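Local structure of 11S globulin seed storage protein (Amaranthus hypochondriacus, 3QAC) at residues 359-362 / 363-367; 436-439 / 440-444. The protein probably serves as a nutrient reservoir of the seed, a two-cupin globulin of the 11S family whose processed subunits probably form hexamers. All coordinates share one frame; numbering follows the deposited sequence.

Interaction 1: residues 359-362 / 363-367; sequences IVND and QGQSV
Asn361 bends its side-chain carbonyl back over the connection of a beta hairpin, between strands 354-360 and 366-373 of the C-terminal cupin domain, where a type I turn runs from Asn361 to Gly364. OD1 accepts two backbone bonds from opposite faces of its amide plane: Gln363 N lies 2.8 Å from Asn361 OD1, 61° out of the carbonyl plane, and Gln365 N lies 3.1 Å from Asn361 OD1, tilted 34°. The torsion that permits this sets CG between the backbone N and the carbonyl carbon (chi1 68°). An alanine here would lose both bonds and is likely to leave the N-H groups of Gln363 and Gln365 short of an acceptor. The turn's own bond, Gly364 N to Asn361 O at 3.3 Å, is weak. Asn361 N to Gln365 O (2.9 Å) closes the loop, beyond which Val360 and Ser366 form a non-hydrogen-bonded antiparallel pair. Next, Val367 N donates to Ile359 O at 2.7 Å in a nearly straight bond. Val367 CG1 lies 3.6 Å from Asn361 ND2, and Val367 CG2 meets Ile359 CG2 at 3.7 Å. In the second shell, consistent with the amide's modelled orientation, Asn361 ND2 donates to Ile16 O.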
ATOM      1  N   ILE A 359      14.855  15.601 -19.690  1.00 37.54           N
ATOM      2  CA  ILE A 359      14.014  14.524 -19.214  1.00 36.49           C
ATOM      3  C   ILE A 359      13.104  14.069 -20.342  1.00 38.54           C
ATOM      4  O   ILE A 359      12.530  14.889 -21.078  1.00 36.51           O
ATOM      5  CB  ILE A 359      13.170  14.978 -18.012  1.00 33.88           C
ATOM      6  CG1 ILE A 359      14.071  15.557 -16.925  1.00 29.31           C
ATOM      7  CG2 ILE A 359      12.267  13.852 -17.503  1.00 29.92           C
ATOM      8  CD1 ILE A 359      13.306  16.083 -15.737  1.00 28.31           C
ATOM      9  N   VAL A 360      12.998  12.753 -20.478  1.00 33.40           N
ATOM     10  CA  VAL A 360      12.247  12.125 -21.547  1.00 38.89           C
ATOM     11  C   VAL A 360      11.170  11.226 -20.957  1.00 39.43           C
ATOM     12  O   VAL A 360      11.392  10.558 -19.936  1.00 40.09           O
ATOM     13  CB  VAL A 360      13.176  11.248 -22.398  1.00 43.18           C
ATOM     14  CG1 VAL A 360      12.394  10.524 -23.502  1.00 44.43           C
ATOM     15  CG2 VAL A 360      14.314  12.073 -22.969  1.00 38.79           C
ATOM     16  N   ASN A 361      10.013  11.184 -21.604  1.00 39.07           N
ATOM     17  CA  ASN A 361       8.910  10.389 -21.096  1.00 37.78           C
ATOM     18  C   ASN A 361       8.837   9.036 -21.797  1.00 41.56           C
ATOM     19  O   ASN A 361       9.776   8.639 -22.487  1.00 43.31           O
ATOM     20  CB  ASN A 361       7.594  11.162 -21.201  1.00 36.92           C
ATOM     21  CG  ASN A 361       7.151  11.366 -22.631  1.00 41.37           C
ATOM     22  OD1 ASN A 361       7.764  10.842 -23.552  1.00 42.57           O
ATOM     23  ND2 ASN A 361       6.069  12.122 -22.820  1.00 39.52           N
ATOM     24  N   ASP A 362       7.727   8.329 -21.627  1.00 37.64           N
ATOM     25  CA  ASP A 362       7.595   6.987 -22.172  1.00 41.61           C
ATOM     26  C   ASP A 362       7.397   6.999 -23.679  1.00 47.66           C
ATOM     27  O   ASP A 362       7.478   5.959 -24.337  1.00 50.88           O
ATOM     28  CB  ASP A 362       6.421   6.270 -21.514  1.00 46.21           C
ATOM     29  CG  ASP A 362       5.137   7.078 -21.585  1.00 46.53           C
ATOM     30  OD1 ASP A 362       4.184   6.624 -22.240  1.00 54.31           O
ATOM     31  OD2 ASP A 362       5.083   8.170 -20.979  1.00 50.46           O
ATOM     32  N   GLN A 363       7.144   8.185 -24.216  1.00 45.19           N
ATOM     33  CA  GLN A 363       6.848   8.356 -25.636  1.00 53.41           C
ATOM     34  C   GLN A 363       8.101   8.678 -26.438  1.00 47.91           C
ATOM     35  O   GLN A 363       8.042   8.821 -27.654  1.00 53.63           O
ATOM     36  CB  GLN A 363       5.853   9.506 -25.826  1.00 51.10           C
ATOM     37  CG  GLN A 363       4.572   9.121 -26.508  1.00 57.64           C
ATOM     38  CD  GLN A 363       3.434   9.071 -25.540  1.00 60.95           C
ATOM     39  OE1 GLN A 363       3.275   8.094 -24.813  1.00 65.58           O
ATOM     40  NE2 GLN A 363       2.641  10.137 -25.497  1.00 60.60           N
ATOM     41  N   GLY A 364       9.226   8.824 -25.746  1.00 46.81           N
ATOM     42  CA  GLY A 364      10.462   9.240 -26.380  1.00 48.96           C
ATOM     43  C   GLY A 364      10.486  10.743 -26.613  1.00 51.03           C
ATOM     44  O   GLY A 364      11.322  11.255 -27.353  1.00 49.30           O
ATOM     45  N   GLN A 365       9.561  11.451 -25.973  1.00 49.23           N
ATOM     46  CA  GLN A 365       9.466  12.903 -26.101  1.00 44.77           C
ATOM     47  C   GLN A 365      10.178  13.579 -24.950  1.00 42.71           C
ATOM     48  O   GLN A 365      10.047  13.157 -23.796  1.00 37.77           O
ATOM     49  CB  GLN A 365       7.994  13.354 -26.119  1.00 45.81           C
ATOM     50  CG  GLN A 365       7.218  12.885 -27.339  1.00 53.13           C
ATOM     51  CD  GLN A 365       7.970  13.165 -28.641  1.00 64.95           C
ATOM     52  OE1 GLN A 365       8.228  14.327 -28.989  1.00 61.47           O
ATOM     53  NE2 GLN A 365       8.335  12.099 -29.358  1.00 65.33           N
ATOM     54  N   SER A 366      10.928  14.631 -25.260  1.00 40.88           N
ATOM     55  CA  SER A 366      11.520  15.465 -24.228  1.00 38.09           C
ATOM     56  C   SER A 366      10.390  16.190 -23.515  1.00 40.39           C
ATOM     57  O   SER A 366       9.493  16.719 -24.155  1.00 45.48           O
ATOM     58  CB  SER A 366      12.498  16.466 -24.839  1.00 38.56           C
ATOM     59  OG  SER A 366      12.967  17.391 -23.866  1.00 40.27           O
ATOM     60  N   VAL A 367      10.391  16.184 -22.189  1.00 39.40           N
ATOM     61  CA  VAL A 367       9.333  16.884 -21.469  1.00 39.47           C
ATOM     62  C   VAL A 367       9.982  17.985 -20.685  1.00 36.69           C
ATOM     63  O   VAL A 367       9.334  18.752 -19.991  1.00 39.33           O
ATOM     64  CB  VAL A 367       8.544  15.958 -20.538  1.00 39.07           C
ATOM     65  CG1 VAL A 367       7.694  14.983 -21.369  1.00 36.08           C
ATOM     66  CG2 VAL A 367       9.495  15.216 -19.561  1.00 30.08           C
TER

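Interaction 2: residues 436-439 / 440-444; sequences EAFG and LKFNR
Glu436 joins Leu440 through the backbone: its carbonyl O accepts from Leu440 N at 2.9 Å. The carboxylate leads elsewhere, OE2 accepting from Ser433 N, just ahead of the first helical residue, and its chain packs on Ile230 of the second subunit. Ala437 O takes the next bond, 2.8 Å from Lys441 N. Its methyl faces Ile423 and Ser427 of helix 423-430, whereas Leu440, three residues further along the helix, touches Ile418 and Val426, and Phe224 of the second subunit.

Phe438 carries the main side-chain contact. A chi1 of -169°, which turns CG away from the backbone N, carries the ring along the helix toward Phe442, whose CD2 stands 3.6 Å above the Phe438 ring plane and over its centre. All six ring carbons of Phe438 consequently lie at similar distances from Phe442 CD2, CE1 being nearest at 3.7 Å. The centroids are 4.7 Å apart and the planes meet at 48°, an oblique pairing. Such i to i+4 contacts follow from the helical repeat, here in helix 434-442, one of the helices between strands 408-410 and 449-450 of the C-terminal half, packed on helices 417-420 and 423-430. Phe438 O meanwhile accepts a 2.7 Å bond from Phe442 N, and a weak one from Lys441 N. On the Phe442 ring, Lys441 CB lies over one face, offset toward the rim. The ammonium of Lys441 departs from this site to Leu421 O and to a salt bridge with Asp126 of the second subunit.

Gly439 O accepts from Asn443 N at 2.9 Å, although the place of that oxygen is less sure in the model. Asn443 ND2 donates to Gly225 O of the second subunit.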
ATOM      1  N   GLU A 436      31.106  -0.881 -33.828  1.00 58.46           N
ATOM      2  CA  GLU A 436      30.382   0.321 -33.425  1.00 61.75           C
ATOM      3  C   GLU A 436      29.693   0.012 -32.101  1.00 58.06           C
ATOM      4  O   GLU A 436      29.745   0.794 -31.154  1.00 57.47           O
ATOM      5  CB  GLU A 436      29.333   0.704 -34.467  1.00 63.32           C
ATOM      6  CG  GLU A 436      29.893   1.134 -35.813  1.00 66.87           C
ATOM      7  CD  GLU A 436      28.797   1.419 -36.832  1.00 63.24           C
ATOM      8  OE1 GLU A 436      28.794   2.526 -37.408  1.00 66.12           O
ATOM      9  OE2 GLU A 436      27.942   0.535 -37.054  1.00 63.01           O
ATOM     10  N   ALA A 437      29.047  -1.145 -32.053  1.00 54.18           N
ATOM     11  CA  ALA A 437      28.460  -1.648 -30.826  1.00 58.05           C
ATOM     12  C   ALA A 437      29.468  -1.626 -29.675  1.00 56.50           C
ATOM     13  O   ALA A 437      29.167  -1.114 -28.599  1.00 55.84           O
ATOM     14  CB  ALA A 437      27.926  -3.058 -31.045  1.00 60.53           C
ATOM     15  N   PHE A 438      30.658  -2.181 -29.908  1.00 56.05           N
ATOM     16  CA  PHE A 438      31.710  -2.236 -28.891  1.00 54.42           C
ATOM     17  C   PHE A 438      31.970  -0.871 -28.286  1.00 55.46           C
ATOM     18  O   PHE A 438      31.931  -0.704 -27.068  1.00 59.25           O
ATOM     19  CB  PHE A 438      33.009  -2.783 -29.486  1.00 61.23           C
ATOM     20  CG  PHE A 438      34.066  -3.123 -28.456  1.00 62.71           C
ATOM     21  CD1 PHE A 438      34.873  -2.129 -27.907  1.00 56.11           C
ATOM     22  CD2 PHE A 438      34.262  -4.444 -28.055  1.00 60.63           C
ATOM     23  CE1 PHE A 438      35.849  -2.444 -26.966  1.00 59.27           C
ATOM     24  CE2 PHE A 438      35.237  -4.774 -27.118  1.00 62.45           C
ATOM     25  CZ  PHE A 438      36.036  -3.774 -26.572  1.00 62.97           C
ATOM     26  N   GLY A 439      32.242   0.106 -29.137  1.00 50.15           N
ATOM     27  CA  GLY A 439      32.493   1.456 -28.674  1.00 54.25           C
ATOM     28  C   GLY A 439      31.304   2.065 -27.956  1.00 55.70           C
ATOM     29  O   GLY A 439      31.460   2.813 -26.979  1.00 51.34           O
ATOM     30  N   LEU A 440      30.107   1.758 -28.450  1.00 53.41           N
ATOM     31  CA  LEU A 440      28.900   2.174 -27.758  1.00 53.61           C
ATOM     32  C   LEU A 440      28.942   1.617 -26.336  1.00 55.41           C
ATOM     33  O   LEU A 440      28.604   2.314 -25.379  1.00 52.05           O
ATOM     34  CB  LEU A 440      27.659   1.674 -28.493  1.00 54.78           C
ATOM     35  CG  LEU A 440      26.318   2.077 -27.875  0.67 55.06           C
ATOM     36  CD1 LEU A 440      26.279   3.579 -27.662  1.00 51.65           C
ATOM     37  CD2 LEU A 440      25.160   1.616 -28.755  1.00 54.66           C
ATOM     38  N   LYS A 441      29.380   0.369 -26.199  1.00 50.12           N
ATOM     39  CA  LYS A 441      29.435  -0.270 -24.893  1.00 48.84           C
ATOM     40  C   LYS A 441      30.563   0.241 -24.010  1.00 55.70           C
ATOM     41  O   LYS A 441      30.355   0.467 -22.819  1.00 58.13           O
ATOM     42  CB  LYS A 441      29.536  -1.792 -25.014  1.00 47.88           C
ATOM     43  CG  LYS A 441      28.277  -2.455 -25.532  1.00 51.94           C
ATOM     44  CD  LYS A 441      28.326  -3.972 -25.371  1.00 50.81           C
ATOM     45  CE  LYS A 441      28.450  -4.385 -23.916  1.00 47.53           C
ATOM     46  NZ  LYS A 441      28.344  -5.864 -23.759  1.00 51.16           N
ATOM     47  N   PHE A 442      31.756   0.423 -24.568  1.00 53.57           N
ATOM     48  CA  PHE A 442      32.929   0.583 -23.705  1.00 52.43           C
ATOM     49  C   PHE A 442      33.657   1.920 -23.777  1.00 52.41           C
ATOM     50  O   PHE A 442      34.520   2.195 -22.955  1.00 55.36           O
ATOM     51  CB  PHE A 442      33.900  -0.572 -23.925  1.00 53.03           C
ATOM     52  CG  PHE A 442      33.293  -1.916 -23.674  1.00 53.68           C
ATOM     53  CD1 PHE A 442      33.112  -2.382 -22.378  1.00 55.81           C
ATOM     54  CD2 PHE A 442      32.899  -2.720 -24.732  1.00 54.97           C
ATOM     55  CE1 PHE A 442      32.555  -3.629 -22.137  1.00 53.11           C
ATOM     56  CE2 PHE A 442      32.340  -3.970 -24.500  1.00 59.04           C
ATOM     57  CZ  PHE A 442      32.168  -4.427 -23.199  1.00 54.16           C
ATOM     58  N   ASN A 443      33.301   2.754 -24.741  1.00 53.41           N
ATOM     59  CA  ASN A 443      33.932   4.062 -24.882  1.00 53.60           C
ATOM     60  C   ASN A 443      33.779   4.936 -23.656  1.00 55.40           C
ATOM     61  O   ASN A 443      34.461   5.945 -23.511  1.00 60.58           O
ATOM     62  CB  ASN A 443      33.394   4.777 -26.114  1.00 52.21           C
ATOM     63  CG  ASN A 443      33.927   4.180 -27.373  1.00 51.60           C
ATOM     64  OD1 ASN A 443      34.691   3.223 -27.312  1.00 51.82           O
ATOM     65  ND2 ASN A 443      33.546   4.730 -28.522  1.00 47.93           N
ATOM     66  N   ARG A 444      32.882   4.532 -22.767  1.00 57.11           N
ATOM     67  CA  ARG A 444      32.582   5.302 -21.571  1.00 55.45           C
ATOM     68  C   ARG A 444      32.899   4.473 -20.318  1.00 56.01           C
ATOM     69  O   ARG A 444      32.030   3.775 -19.802  1.00 52.19           O
ATOM     70  CB  ARG A 444      31.111   5.717 -21.594  1.00 55.67           C
ATOM     71  CG  ARG A 444      30.666   6.441 -20.358  1.00 56.88           C
ATOM     72  CD  ARG A 444      31.551   7.622 -20.108  1.00 55.13           C
ATOM     73  NE  ARG A 444      31.363   8.625 -21.137  1.00 55.38           N
ATOM     74  CZ  ARG A 444      32.041   9.762 -21.183  1.00 59.90           C
ATOM     75  NH1 ARG A 444      32.953  10.021 -20.252  1.00 58.37           N
ATOM     76  NH2 ARG A 444      31.809  10.636 -22.153  1.00 62.01           N
TER

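Interaction 1 precedes interaction 2 in the chain, and the two do not touch: their centres are about 24 Å apart and their nearest atoms about 15 Å. The 359-367 segment turns at the end of a cupin hairpin, with its centre about 24 Å from the centre of the chain; the 436-444 segment lies further out, about 36 Å from it, on a helix. Both lie on the same side of that centre and both meet the second subunit. At interaction 1, Gln363 makes backbone hydrogen bonds to that subunit while Val360 packs on its Gly214 and Asp362 on its Thr179, and at interaction 2 Arg444 donates to the carbonyls of its Glu222 and Ser223.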